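Local coordinates for protein alanine glyoxylate transaminase (Thermococcus litoralis, PDB 2ZC0) that binds pyridoxal phosphate and probably transfers the amino group of alanine to glyoxylate, at residues A[124-129]-A[176-181]; A[192-197]-A[226-231]; A[219-224]-A[331-336]; A[112-117]-A[266-271]; A[98-103]-A[259-264]. All blocks are in the same frame, centred on the assembly; numbering follows the deposited sequence.

Contact 1 of 5, residues A[124-129]-A[176-181]; sequences VVITEN and KLIYTI
Ile126 and Ile178 pair in register on parallel strands whose axes come within 4.8 Å at an angle of 21°. Two backbone bonds flank Ile126: its N gives to Leu177 O, and its O takes the N-H of Tyr179 at 3.0 Å. Where the strands begin, a water joins Val124 O to Leu177 N. The two isoleucine chains run alongside each other on one face of the sheet. Packing is tight, with Ile126 CG2 3.3 Å from Ile178 CG1. At the C-terminal end Glu128 reaches across to the other strand. Its CG stands beside its own N (chi1 -76°), and a bend at chi2 brings the carboxylate over. Thr180 OG1 gives a 2.6 Å hydrogen bond to Glu128 OE2, meeting it from above the carboxylate plane. Ile181 N adds weak bonds to both carboxylate oxygens. Glu128 OE1 also takes a bond from Gln185 and one from a water that bridges to Tyr179 O. A leucine in place of Glu128 would probably leave Thr180 OG1 and Ile181 N without this acceptor. Tyr179 OH bonds to Asp214, and both Tyr179 and Ile181 touch the bound pyridoxamine phosphate. This is the parallel part of the large mixed sheet of the aminotransferase fold, with the cofactor at its C-terminal strand ends.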
# COMPACT_ATOMS: atom_id res chain seq x y z
N VAL A 124 12.55 -1.88 -4.58
CA VAL A 124 13.67 -1.12 -5.14
C VAL A 124 13.72 -1.50 -6.60
O VAL A 124 13.62 -2.67 -6.94
CB VAL A 124 15.01 -1.51 -4.50
CG1 VAL A 124 16.17 -1.06 -5.42
CG2 VAL A 124 15.14 -0.89 -3.13
N VAL A 125 13.84 -0.52 -7.47
CA VAL A 125 13.96 -0.82 -8.89
C VAL A 125 15.26 -0.15 -9.30
O VAL A 125 15.48 1.02 -8.98
CB VAL A 125 12.78 -0.27 -9.73
CG1 VAL A 125 12.40 1.09 -9.28
CG2 VAL A 125 13.16 -0.25 -11.18
N ILE A 126 16.15 -0.90 -9.96
CA ILE A 126 17.42 -0.33 -10.37
C ILE A 126 17.34 0.20 -11.79
O ILE A 126 16.70 -0.39 -12.66
CB ILE A 126 18.58 -1.36 -10.16
CG1 ILE A 126 19.76 -1.05 -11.07
CG2 ILE A 126 18.08 -2.75 -10.38
CD1 ILE A 126 19.58 -1.49 -12.51
N THR A 127 17.98 1.34 -12.01
CA THR A 127 18.00 2.01 -13.30
C THR A 127 19.41 2.51 -13.59
O THR A 127 20.31 2.35 -12.77
CB THR A 127 17.09 3.24 -13.29
OG1 THR A 127 17.66 4.23 -12.42
CG2 THR A 127 15.71 2.88 -12.76
N GLU A 128 19.59 3.13 -14.74
CA GLU A 128 20.88 3.72 -15.09
C GLU A 128 20.90 5.06 -14.35
O GLU A 128 19.87 5.48 -13.81
CB GLU A 128 20.96 3.94 -16.61
CG GLU A 128 21.20 2.66 -17.40
CD GLU A 128 20.39 2.57 -18.67
OE1 GLU A 128 19.56 3.46 -18.92
OE2 GLU A 128 20.56 1.58 -19.42
N ASN A 129 22.06 5.70 -14.26
CA ASN A 129 22.17 7.02 -13.62
C ASN A 129 23.01 7.90 -14.53
O ASN A 129 24.21 7.67 -14.69
CB ASN A 129 22.81 6.93 -12.22
CG ASN A 129 22.81 8.28 -11.49
OD1 ASN A 129 22.00 9.17 -11.78
ND2 ASN A 129 23.71 8.44 -10.52
N LYS A 176 13.84 -6.45 -7.77
CA LYS A 176 13.42 -7.47 -8.72
C LYS A 176 13.50 -7.02 -10.16
O LYS A 176 13.63 -7.86 -11.06
CB LYS A 176 11.99 -7.93 -8.43
CG LYS A 176 10.93 -7.11 -9.13
CD LYS A 176 9.50 -7.65 -8.93
CE LYS A 176 8.97 -7.35 -7.53
NZ LYS A 176 7.52 -7.61 -7.46
N LEU A 177 13.42 -5.72 -10.39
CA LEU A 177 13.45 -5.22 -11.76
C LEU A 177 14.62 -4.30 -12.03
O LEU A 177 15.16 -3.64 -11.14
CB LEU A 177 12.16 -4.44 -12.08
CG LEU A 177 10.78 -5.03 -11.74
CD1 LEU A 177 9.70 -3.96 -11.93
CD2 LEU A 177 10.51 -6.23 -12.63
N ILE A 178 14.97 -4.25 -13.31
CA ILE A 178 16.03 -3.40 -13.80
C ILE A 178 15.43 -2.77 -15.05
O ILE A 178 15.01 -3.49 -15.94
CB ILE A 178 17.27 -4.19 -14.23
CG1 ILE A 178 18.00 -4.75 -13.01
CG2 ILE A 178 18.18 -3.30 -15.07
CD1 ILE A 178 19.22 -5.58 -13.38
N TYR A 179 15.35 -1.45 -15.06
CA TYR A 179 14.84 -0.68 -16.18
C TYR A 179 16.06 -0.12 -16.91
O TYR A 179 16.92 0.52 -16.28
CB TYR A 179 13.96 0.47 -15.69
CG TYR A 179 13.60 1.52 -16.74
CD1 TYR A 179 14.15 2.80 -16.67
CD2 TYR A 179 12.72 1.25 -17.78
CE1 TYR A 179 13.85 3.78 -17.62
CE2 TYR A 179 12.40 2.23 -18.75
CZ TYR A 179 12.98 3.49 -18.65
OH TYR A 179 12.70 4.47 -19.59
N THR A 180 16.14 -0.37 -18.22
CA THR A 180 17.26 0.09 -19.02
C THR A 180 16.84 0.58 -20.41
O THR A 180 15.87 0.08 -20.98
CB THR A 180 18.33 -1.03 -19.17
OG1 THR A 180 19.33 -0.62 -20.11
CG2 THR A 180 17.67 -2.31 -19.67
N ILE A 181 17.58 1.55 -20.92
CA ILE A 181 17.36 2.13 -22.25
C ILE A 181 18.70 1.91 -22.97
O ILE A 181 19.52 2.81 -23.09
CB ILE A 181 17.10 3.66 -22.14
CG1 ILE A 181 16.07 3.94 -21.04
CG2 ILE A 181 16.64 4.20 -23.50
CD1 ILE A 181 15.89 5.41 -20.69
O HOH W 1 11.90 -4.12 -8.39
O HOH W 2 17.48 3.58 -17.06

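Contact 2 of 5, residues A[192-197]-A[226-231]; sequences MSMERR and DIVPLK
The start of helix 194-207 meets the loop that leads from strand 210-214 toward strand 239-244. Met194 and Arg197, one helical turn apart, carry the contact. The Met194 chain bends at chi2 and chi3, and this lays SD against the loop backbone. Val228 N points a weak bond at Met194 SD over 3.4 Å. The methyl goes on to Val228, with Met194 CE 3.5 Å from Val228 CG2. Arg197 NE and NH2 both reach Val228 O, each at 3.1 Å, in weak, bent bonds. Arg197 NH1 gives a bond to Met192 O, 2.7 Å away in the guanidinium plane. NH2 also bonds weakly to Thr183 OG1. Together these bonds probably limit how far the group turns. The aliphatic root of Arg197 is covered by Leu230, whose CD2 lies 3.4 Å from Arg197 CB. Ser193 stands at the N-cap, its OG taking a weak capping bond from Arg196 N. The whole is an N-capped helix start, with an arginine on its first turn tied to a loop carbonyl.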
# COMPACT_ATOMS: atom_id res chain seq x y z
N MET A 192 24.27 1.09 -24.98
CA MET A 192 24.94 -0.06 -24.39
C MET A 192 25.59 -0.91 -25.47
O MET A 192 25.02 -1.12 -26.54
CB MET A 192 23.92 -0.89 -23.62
CG MET A 192 24.52 -1.93 -22.72
SD MET A 192 23.23 -2.87 -21.89
CE MET A 192 22.73 -1.68 -20.68
N SER A 193 26.79 -1.39 -25.20
CA SER A 193 27.51 -2.22 -26.15
C SER A 193 27.00 -3.66 -26.03
O SER A 193 26.52 -4.07 -24.97
CB SER A 193 29.01 -2.16 -25.88
OG SER A 193 29.35 -2.77 -24.64
N MET A 194 27.11 -4.41 -27.12
CA MET A 194 26.66 -5.80 -27.13
C MET A 194 27.34 -6.58 -26.02
O MET A 194 26.75 -7.49 -25.43
CB MET A 194 26.94 -6.46 -28.49
CG MET A 194 26.18 -5.87 -29.69
SD MET A 194 24.36 -5.96 -29.56
CE MET A 194 24.13 -7.73 -29.21
N GLU A 195 28.59 -6.23 -25.73
CA GLU A 195 29.36 -6.90 -24.68
C GLU A 195 28.66 -6.76 -23.32
O GLU A 195 28.54 -7.73 -22.57
CB GLU A 195 30.77 -6.31 -24.63
CG GLU A 195 31.57 -6.62 -23.37
CD GLU A 195 32.93 -5.91 -23.36
OE1 GLU A 195 33.01 -4.76 -23.85
OE2 GLU A 195 33.91 -6.51 -22.86
N ARG A 196 28.19 -5.56 -23.02
CA ARG A 196 27.51 -5.28 -21.75
C ARG A 196 26.09 -5.83 -21.73
O ARG A 196 25.57 -6.20 -20.69
CB ARG A 196 27.50 -3.77 -21.49
CG ARG A 196 28.88 -3.25 -21.15
CD ARG A 196 28.85 -1.80 -20.73
NE ARG A 196 30.18 -1.32 -20.38
CZ ARG A 196 30.45 -0.07 -20.02
NH1 ARG A 196 31.70 0.27 -19.72
NH2 ARG A 196 29.47 0.83 -19.96
N ARG A 197 25.49 -5.88 -22.91
CA ARG A 197 24.14 -6.40 -23.05
C ARG A 197 24.13 -7.88 -22.67
O ARG A 197 23.19 -8.35 -22.04
CB ARG A 197 23.66 -6.19 -24.49
CG ARG A 197 23.53 -4.72 -24.82
CD ARG A 197 23.57 -4.44 -26.30
NE ARG A 197 22.26 -4.23 -26.89
CZ ARG A 197 21.81 -3.05 -27.31
NH1 ARG A 197 22.58 -1.97 -27.21
NH2 ARG A 197 20.59 -2.96 -27.85
N ASP A 226 25.37 -4.07 -36.01
CA ASP A 226 24.13 -4.82 -36.03
C ASP A 226 23.81 -5.08 -34.56
O ASP A 226 23.85 -6.22 -34.10
CB ASP A 226 24.31 -6.15 -36.79
CG ASP A 226 22.98 -6.81 -37.16
OD1 ASP A 226 22.15 -6.15 -37.84
OD2 ASP A 226 22.76 -7.98 -36.79
N ILE A 227 23.53 -4.01 -33.82
CA ILE A 227 23.22 -4.16 -32.41
C ILE A 227 21.79 -4.68 -32.30
O ILE A 227 20.89 -4.23 -33.01
CB ILE A 227 23.31 -2.83 -31.62
CG1 ILE A 227 22.17 -1.89 -32.03
CG2 ILE A 227 24.66 -2.18 -31.85
CD1 ILE A 227 21.78 -0.90 -30.97
N VAL A 228 21.59 -5.65 -31.42
CA VAL A 228 20.26 -6.20 -31.25
C VAL A 228 19.76 -5.98 -29.83
O VAL A 228 20.55 -5.87 -28.88
CB VAL A 228 20.24 -7.72 -31.59
CG1 VAL A 228 20.87 -7.95 -32.95
CG2 VAL A 228 20.98 -8.50 -30.52
N PRO A 229 18.43 -5.87 -29.68
CA PRO A 229 17.79 -5.67 -28.39
C PRO A 229 18.11 -6.82 -27.46
O PRO A 229 18.42 -7.92 -27.91
CB PRO A 229 16.31 -5.64 -28.74
CG PRO A 229 16.30 -5.05 -30.12
CD PRO A 229 17.46 -5.75 -30.78
N LEU A 230 18.07 -6.56 -26.15
CA LEU A 230 18.32 -7.61 -25.18
C LEU A 230 17.25 -8.68 -25.37
O LEU A 230 17.50 -9.87 -25.17
CB LEU A 230 18.23 -7.06 -23.76
CG LEU A 230 19.14 -5.89 -23.36
CD1 LEU A 230 18.60 -5.24 -22.09
CD2 LEU A 230 20.57 -6.39 -23.16
N LYS A 231 16.05 -8.27 -25.76
CA LYS A 231 14.97 -9.23 -25.94
C LYS A 231 15.28 -10.28 -27.00
O LYS A 231 14.80 -11.42 -26.91
CB LYS A 231 13.66 -8.51 -26.29
CG LYS A 231 12.46 -9.44 -26.26
CD LYS A 231 12.35 -10.13 -24.92
CE LYS A 231 11.11 -11.01 -24.81
NZ LYS A 231 11.17 -11.79 -23.53

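Contact 3 of 5, residues A[219-224]-A[331-336]; sequences FMRYEG and PIAGMF
Ile332 and Met220 have the most surface covered where the loops 219-224 and 331-336 run in nearly opposite directions. Ile332 works through its carbonyl and its side chain. Its O takes two backbone bonds, from Tyr222 N at 2.6 Å and from Glu223 N. The CG1 branch sits between N and the carbonyl carbon (chi1 63°), and Ile332 CD1 ends 4.1 Å from Gly224 CA. Met220 O takes the N-H of Gly334 at 2.9 Å. The Met220 side chain bends twice, and its CE lies 3.4 Å from Met335 CB. Gly334 has backbone angles that would jam a CB against the carbonyl before it. Tyr222 OH gives a weak bond to Gly334 O, while helix 295-322 packs on the Tyr222 ring. Arg221 CG rests on Ala333 CB, and Arg221 NH2 bonds to Gly225 O. The charge of Glu223 is met by Arg312 of helix 295-322. Across the two loops the polar links are mainly backbone ones, so the pairing probably depends mainly on their path.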
# COMPACT_ATOMS: atom_id res chain seq x y z
N PHE A 219 14.94 2.71 -33.46
CA PHE A 219 14.79 3.01 -34.87
C PHE A 219 15.39 4.36 -35.26
O PHE A 219 15.16 4.84 -36.36
CB PHE A 219 13.32 2.91 -35.26
CG PHE A 219 12.72 1.57 -34.93
CD1 PHE A 219 11.86 1.42 -33.84
CD2 PHE A 219 13.06 0.44 -35.67
CE1 PHE A 219 11.36 0.17 -33.49
CE2 PHE A 219 12.57 -0.82 -35.32
CZ PHE A 219 11.72 -0.95 -34.23
N MET A 220 16.13 4.97 -34.34
CA MET A 220 16.80 6.23 -34.64
C MET A 220 18.29 6.04 -34.46
O MET A 220 18.96 6.89 -33.90
CB MET A 220 16.34 7.36 -33.72
CG MET A 220 14.87 7.69 -33.79
SD MET A 220 14.61 9.46 -33.57
CE MET A 220 15.45 9.73 -32.07
N ARG A 221 18.80 4.89 -34.91
CA ARG A 221 20.22 4.58 -34.82
C ARG A 221 20.91 5.13 -36.06
O ARG A 221 20.29 5.21 -37.12
CB ARG A 221 20.46 3.07 -34.74
CG ARG A 221 21.08 2.60 -33.44
CD ARG A 221 21.81 1.29 -33.61
NE ARG A 221 20.94 0.27 -34.19
CZ ARG A 221 21.30 -0.54 -35.18
NH1 ARG A 221 20.44 -1.44 -35.64
NH2 ARG A 221 22.52 -0.45 -35.70
N TYR A 222 22.18 5.48 -35.93
CA TYR A 222 22.90 6.04 -37.06
C TYR A 222 24.17 5.29 -37.44
O TYR A 222 24.42 5.05 -38.62
CB TYR A 222 23.25 7.51 -36.77
CG TYR A 222 22.08 8.34 -36.27
CD1 TYR A 222 22.18 9.09 -35.10
CD2 TYR A 222 20.87 8.36 -36.96
CE1 TYR A 222 21.10 9.83 -34.61
CE2 TYR A 222 19.79 9.10 -36.48
CZ TYR A 222 19.91 9.83 -35.31
OH TYR A 222 18.82 10.53 -34.86
N GLU A 223 24.96 4.89 -36.45
CA GLU A 223 26.23 4.22 -36.73
C GLU A 223 26.53 2.87 -36.08
O GLU A 223 27.58 2.28 -36.35
CB GLU A 223 27.37 5.19 -36.41
CG GLU A 223 27.04 6.61 -36.79
CD GLU A 223 28.20 7.54 -36.58
OE1 GLU A 223 28.76 7.55 -35.47
OE2 GLU A 223 28.54 8.28 -37.53
N GLY A 224 25.64 2.38 -35.23
CA GLY A 224 25.90 1.09 -34.62
C GLY A 224 25.98 0.02 -35.69
O GLY A 224 25.43 0.19 -36.79
N PRO A 331 26.42 10.73 -29.44
CA PRO A 331 25.47 9.66 -29.71
C PRO A 331 25.56 9.03 -31.10
O PRO A 331 25.82 9.72 -32.08
CB PRO A 331 24.12 10.34 -29.48
CG PRO A 331 24.39 11.74 -29.94
CD PRO A 331 25.73 12.03 -29.30
N ILE A 332 25.37 7.72 -31.17
CA ILE A 332 25.39 7.00 -32.44
C ILE A 332 23.92 6.73 -32.75
O ILE A 332 23.56 6.20 -33.81
CB ILE A 332 26.14 5.64 -32.35
CG1 ILE A 332 25.42 4.70 -31.38
CG2 ILE A 332 27.58 5.88 -31.91
CD1 ILE A 332 26.09 3.34 -31.19
N ALA A 333 23.07 7.12 -31.81
CA ALA A 333 21.63 6.93 -31.96
C ALA A 333 20.87 7.85 -31.03
O ALA A 333 21.44 8.44 -30.10
CB ALA A 333 21.28 5.48 -31.66
N GLY A 334 19.57 7.97 -31.27
CA GLY A 334 18.75 8.81 -30.42
C GLY A 334 18.50 10.19 -30.97
O GLY A 334 18.50 10.41 -32.18
N MET A 335 18.29 11.14 -30.06
CA MET A 335 17.99 12.51 -30.45
C MET A 335 18.49 13.52 -29.42
O MET A 335 18.33 14.73 -29.60
CB MET A 335 16.47 12.66 -30.63
CG MET A 335 15.66 12.09 -29.48
SD MET A 335 13.87 12.28 -29.68
CE MET A 335 13.63 13.48 -28.56
N PHE A 336 19.09 13.03 -28.35
CA PHE A 336 19.59 13.93 -27.33
C PHE A 336 21.10 13.90 -27.28
O PHE A 336 21.74 12.97 -27.78
CB PHE A 336 19.05 13.55 -25.95
CG PHE A 336 17.55 13.62 -25.84
CD1 PHE A 336 16.79 12.45 -25.76
CD2 PHE A 336 16.90 14.85 -25.80
CE1 PHE A 336 15.41 12.51 -25.63
CE2 PHE A 336 15.52 14.92 -25.68
CZ PHE A 336 14.76 13.75 -25.59

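Contact 4 of 5, residues A[112-117]-A[266-271]; sequences DLLGRV and KKVLMQ
Gln271 reaches from helix 266-271 into the side of helix 112-117. The two axes cross at 110° and come within 9.6 Å. From CB, the chain starts with CG between the backbone N and the carbonyl carbon (chi1 65°), then runs extended toward the other helix. Gln271 CD arrives 3.5 Å from Val117 CG2, a methyl that also touches both amide ends. Gln271 NE2 passes alongside Leu113 and gives a hydrogen bond to Leu113 O over 2.9 Å. The bond is bent, 137° at the hydrogen, and Leu113 O lies somewhat out of the amide plane. Gln271 OE1 comes near Arg116 CB and takes a 2.6 Å bond from a water, which in turn accepts from Arg116 NH2. The guanidinium and amide planes stand nearly perpendicular. Val268 CG2 meets Leu114 CD1 at 3.7 Å, and Val117 CG1 packs on Lys267 CB. Arg116 forms a salt bridge with Asp112 of the second subunit, and Lys267 NZ bonds to Ile14 O of that subunit. On the sheet side, Leu113, Leu114 and Val268 rest on Ile258, and Leu113 also touches Thr104. The helix pair thus lies between strands 256-259 and 101-104 and the second subunit.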
# COMPACT_ATOMS: atom_id res chain seq x y z
N ASP A 112 3.83 2.51 -17.38
CA ASP A 112 2.93 2.70 -16.25
C ASP A 112 2.16 1.39 -16.00
O ASP A 112 2.02 0.94 -14.86
CB ASP A 112 1.97 3.86 -16.54
CG ASP A 112 0.89 4.03 -15.48
OD1 ASP A 112 -0.24 3.55 -15.72
OD2 ASP A 112 1.17 4.62 -14.42
N LEU A 113 1.68 0.78 -17.07
CA LEU A 113 0.96 -0.48 -16.96
C LEU A 113 1.87 -1.53 -16.30
O LEU A 113 1.44 -2.24 -15.38
CB LEU A 113 0.49 -0.94 -18.35
CG LEU A 113 -1.01 -0.73 -18.63
CD1 LEU A 113 -1.46 0.59 -18.07
CD2 LEU A 113 -1.31 -0.82 -20.13
N LEU A 114 3.13 -1.61 -16.73
CA LEU A 114 4.08 -2.55 -16.15
C LEU A 114 4.38 -2.25 -14.67
O LEU A 114 4.50 -3.17 -13.86
CB LEU A 114 5.40 -2.55 -16.93
CG LEU A 114 5.69 -3.54 -18.07
CD1 LEU A 114 4.62 -4.65 -18.14
CD2 LEU A 114 5.78 -2.78 -19.36
N GLY A 115 4.53 -0.98 -14.32
CA GLY A 115 4.83 -0.64 -12.95
C GLY A 115 3.71 -1.04 -12.01
O GLY A 115 3.94 -1.50 -10.89
N ARG A 116 2.49 -0.88 -12.48
CA ARG A 116 1.34 -1.21 -11.67
C ARG A 116 1.22 -2.71 -11.37
O ARG A 116 0.77 -3.10 -10.31
CB ARG A 116 0.08 -0.68 -12.33
CG ARG A 116 0.10 0.84 -12.46
CD ARG A 116 -1.21 1.35 -13.02
NE ARG A 116 -2.32 0.70 -12.32
CZ ARG A 116 -3.55 1.18 -12.24
NH1 ARG A 116 -3.84 2.35 -12.83
NH2 ARG A 116 -4.47 0.49 -11.57
N VAL A 117 1.69 -3.53 -12.29
CA VAL A 117 1.62 -4.97 -12.11
C VAL A 117 2.87 -5.54 -11.47
O VAL A 117 2.83 -6.62 -10.87
CB VAL A 117 1.42 -5.67 -13.47
CG1 VAL A 117 1.68 -7.16 -13.35
CG2 VAL A 117 0.01 -5.42 -13.99
N LYS A 266 -0.76 -11.66 -18.93
CA LYS A 266 -2.16 -11.89 -18.55
C LYS A 266 -2.69 -10.77 -17.65
O LYS A 266 -3.79 -10.25 -17.88
CB LYS A 266 -2.29 -13.23 -17.81
CG LYS A 266 -3.70 -13.63 -17.38
CD LYS A 266 -3.65 -14.76 -16.34
CE LYS A 266 -5.02 -15.43 -16.11
NZ LYS A 266 -5.45 -16.31 -17.24
N LYS A 267 -1.92 -10.40 -16.64
CA LYS A 267 -2.32 -9.34 -15.72
C LYS A 267 -2.24 -7.95 -16.33
O LYS A 267 -3.03 -7.08 -16.00
CB LYS A 267 -1.49 -9.40 -14.44
CG LYS A 267 -1.93 -10.50 -13.50
CD LYS A 267 -3.42 -10.31 -13.15
CE LYS A 267 -3.92 -11.40 -12.23
NZ LYS A 267 -4.67 -10.80 -11.08
N VAL A 268 -1.27 -7.73 -17.21
CA VAL A 268 -1.19 -6.42 -17.83
C VAL A 268 -2.42 -6.20 -18.69
O VAL A 268 -2.90 -5.08 -18.82
CB VAL A 268 0.04 -6.29 -18.71
CG1 VAL A 268 -0.09 -5.05 -19.58
CG2 VAL A 268 1.29 -6.21 -17.85
N LEU A 269 -2.91 -7.28 -19.27
CA LEU A 269 -4.08 -7.24 -20.13
C LEU A 269 -5.38 -7.10 -19.31
O LEU A 269 -6.25 -6.32 -19.68
CB LEU A 269 -4.11 -8.51 -20.98
CG LEU A 269 -4.23 -8.42 -22.51
CD1 LEU A 269 -3.39 -7.27 -23.05
CD2 LEU A 269 -3.77 -9.75 -23.11
N MET A 270 -5.51 -7.86 -18.22
CA MET A 270 -6.70 -7.81 -17.36
C MET A 270 -6.97 -6.43 -16.80
O MET A 270 -8.12 -6.03 -16.65
CB MET A 270 -6.57 -8.76 -16.18
CG MET A 270 -6.85 -10.23 -16.42
SD MET A 270 -6.93 -11.12 -14.81
CE MET A 270 -7.14 -12.82 -15.39
N GLN A 271 -5.91 -5.71 -16.45
CA GLN A 271 -6.08 -4.38 -15.87
C GLN A 271 -6.26 -3.25 -16.88
O GLN A 271 -6.83 -2.21 -16.54
CB GLN A 271 -4.90 -4.02 -14.96
CG GLN A 271 -3.58 -3.90 -15.71
CD GLN A 271 -2.49 -3.15 -14.94
OE1 GLN A 271 -2.60 -2.89 -13.74
NE2 GLN A 271 -1.41 -2.81 -15.64
O HOH W 3 -3.85 -2.32 -11.56

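Contact 5 of 5, residues A[98-103]-A[259-264]; sequences PENIVI and IAEGEI
Asn100 packs on Ala260 and Glu261 where strand 101-104, at the edge of the large sheet, runs antiparallel to strand 256-259. Pro98 comes first, and its O takes a weak bond from Ile101 N. The side chain of Asn100 is directed at the second segment. With CG beside its own N (chi1 -67°), the side chain lies beside Ala260 O, and Asn100 CB is 3.3 Å from Ala260 O. The Glu261 chain crosses it at about a right angle, while Glu261 OE2 forms a salt bridge with Lys231. With an alanine here CB would stay beside Ala260 O, but the Glu261 chain would probably lose the amide that packs against it. Ile101 follows, with its CG1 4.3 Å from CG1 of Ile259 and Val96 beside both. Val102 packs on Leu265 of helix 262-272, which follows strand 256-259 in the chain. A CA-H...O contact also joins the strands: Ile259 CA lies 3.2 Å from Asn100 O, with an angle of 167° at the hydrogen.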
# COMPACT_ATOMS: atom_id res chain seq x y z
N PRO A 98 2.33 -12.16 -32.18
CA PRO A 98 1.40 -11.02 -32.13
C PRO A 98 0.56 -11.03 -30.87
O PRO A 98 0.02 -10.00 -30.46
CB PRO A 98 0.56 -11.21 -33.39
CG PRO A 98 1.50 -11.89 -34.33
CD PRO A 98 2.16 -12.92 -33.43
N GLU A 99 0.45 -12.20 -30.26
CA GLU A 99 -0.33 -12.38 -29.04
C GLU A 99 0.36 -11.80 -27.81
O GLU A 99 -0.30 -11.50 -26.81
CB GLU A 99 -0.60 -13.88 -28.80
CG GLU A 99 -1.41 -14.56 -29.90
CD GLU A 99 -2.70 -13.80 -30.22
OE1 GLU A 99 -2.97 -13.60 -31.42
OE2 GLU A 99 -3.42 -13.42 -29.27
N ASN A 100 1.68 -11.62 -27.87
CA ASN A 100 2.43 -11.08 -26.75
C ASN A 100 2.69 -9.58 -26.89
O ASN A 100 3.55 -9.01 -26.21
CB ASN A 100 3.76 -11.83 -26.60
CG ASN A 100 3.57 -13.28 -26.17
OD1 ASN A 100 3.65 -13.61 -25.00
ND2 ASN A 100 3.31 -14.15 -27.13
N ILE A 101 1.93 -8.94 -27.77
CA ILE A 101 2.08 -7.51 -27.98
C ILE A 101 0.83 -6.81 -27.48
O ILE A 101 -0.28 -7.18 -27.84
CB ILE A 101 2.29 -7.18 -29.49
CG1 ILE A 101 3.68 -7.66 -29.94
CG2 ILE A 101 2.12 -5.69 -29.73
CD1 ILE A 101 4.00 -7.36 -31.42
N VAL A 102 1.02 -5.82 -26.61
CA VAL A 102 -0.09 -5.05 -26.06
C VAL A 102 0.13 -3.58 -26.45
O VAL A 102 1.12 -2.97 -26.04
CB VAL A 102 -0.13 -5.14 -24.50
CG1 VAL A 102 -1.34 -4.38 -23.96
CG2 VAL A 102 -0.19 -6.60 -24.07
N ILE A 103 -0.79 -3.06 -27.27
CA ILE A 103 -0.76 -1.68 -27.75
C ILE A 103 -1.22 -0.77 -26.63
O ILE A 103 -2.39 -0.80 -26.22
CB ILE A 103 -1.71 -1.44 -28.95
CG1 ILE A 103 -1.40 -2.44 -30.08
CG2 ILE A 103 -1.56 -0.01 -29.47
CD1 ILE A 103 0.05 -2.51 -30.44
N ILE A 259 5.72 -5.98 -24.52
CA ILE A 259 5.99 -7.32 -25.01
C ILE A 259 6.38 -8.02 -23.74
O ILE A 259 7.41 -7.70 -23.13
CB ILE A 259 7.18 -7.40 -26.00
CG1 ILE A 259 6.87 -6.67 -27.31
CG2 ILE A 259 7.44 -8.88 -26.33
CD1 ILE A 259 8.06 -6.73 -28.30
N ALA A 260 5.53 -8.95 -23.31
CA ALA A 260 5.72 -9.73 -22.11
C ALA A 260 5.13 -11.11 -22.36
O ALA A 260 4.56 -11.38 -23.43
CB ALA A 260 5.00 -9.06 -20.93
N GLU A 261 5.26 -11.99 -21.37
CA GLU A 261 4.77 -13.35 -21.51
C GLU A 261 4.17 -13.86 -20.23
O GLU A 261 4.27 -13.21 -19.20
CB GLU A 261 5.92 -14.28 -21.92
CG GLU A 261 6.37 -14.10 -23.36
CD GLU A 261 7.87 -13.94 -23.48
OE1 GLU A 261 8.62 -14.85 -23.06
OE2 GLU A 261 8.30 -12.88 -24.00
N GLY A 262 3.55 -15.02 -20.32
CA GLY A 262 2.94 -15.65 -19.16
C GLY A 262 1.99 -14.82 -18.32
O GLY A 262 1.20 -14.04 -18.83
N GLU A 263 2.09 -15.00 -17.02
CA GLU A 263 1.23 -14.32 -16.07
C GLU A 263 1.35 -12.80 -16.10
O GLU A 263 0.37 -12.10 -15.86
CB GLU A 263 1.50 -14.87 -14.67
CG GLU A 263 1.19 -16.37 -14.49
CD GLU A 263 2.18 -17.30 -15.21
OE1 GLU A 263 3.39 -17.00 -15.24
OE2 GLU A 263 1.73 -18.35 -15.73
N ILE A 264 2.54 -12.28 -16.39
CA ILE A 264 2.71 -10.83 -16.46
C ILE A 264 1.84 -10.31 -17.60
O ILE A 264 1.05 -9.37 -17.41
CB ILE A 264 4.19 -10.44 -16.68
CG1 ILE A 264 4.97 -10.67 -15.39
CG2 ILE A 264 4.30 -8.97 -17.10
CD1 ILE A 264 6.46 -10.51 -15.55

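How the contacts relate
Contacts 1 and 5 belong to the same eight-stranded mixed sheet, with centres about 20 Å apart. Contact 1 joins two inner parallel strands, and contact 5 lies at the edge strand 101-104. The centres of contacts 4 and 5 are about 10 Å apart. They share helix 262-272; Leu269 packs on Val102, and both contacts touch the second subunit. Contact 2 follows contact 1 along the chain and touches it. It also meets contact 3, and contact 5 through a salt bridge. Contacts 1 and 2 are nested inside the loops closed by contacts 4 and 5. Contact 3 crosses those loops. The sheet holding the cofactor is thus tied to nearby loops and the face on the second subunit.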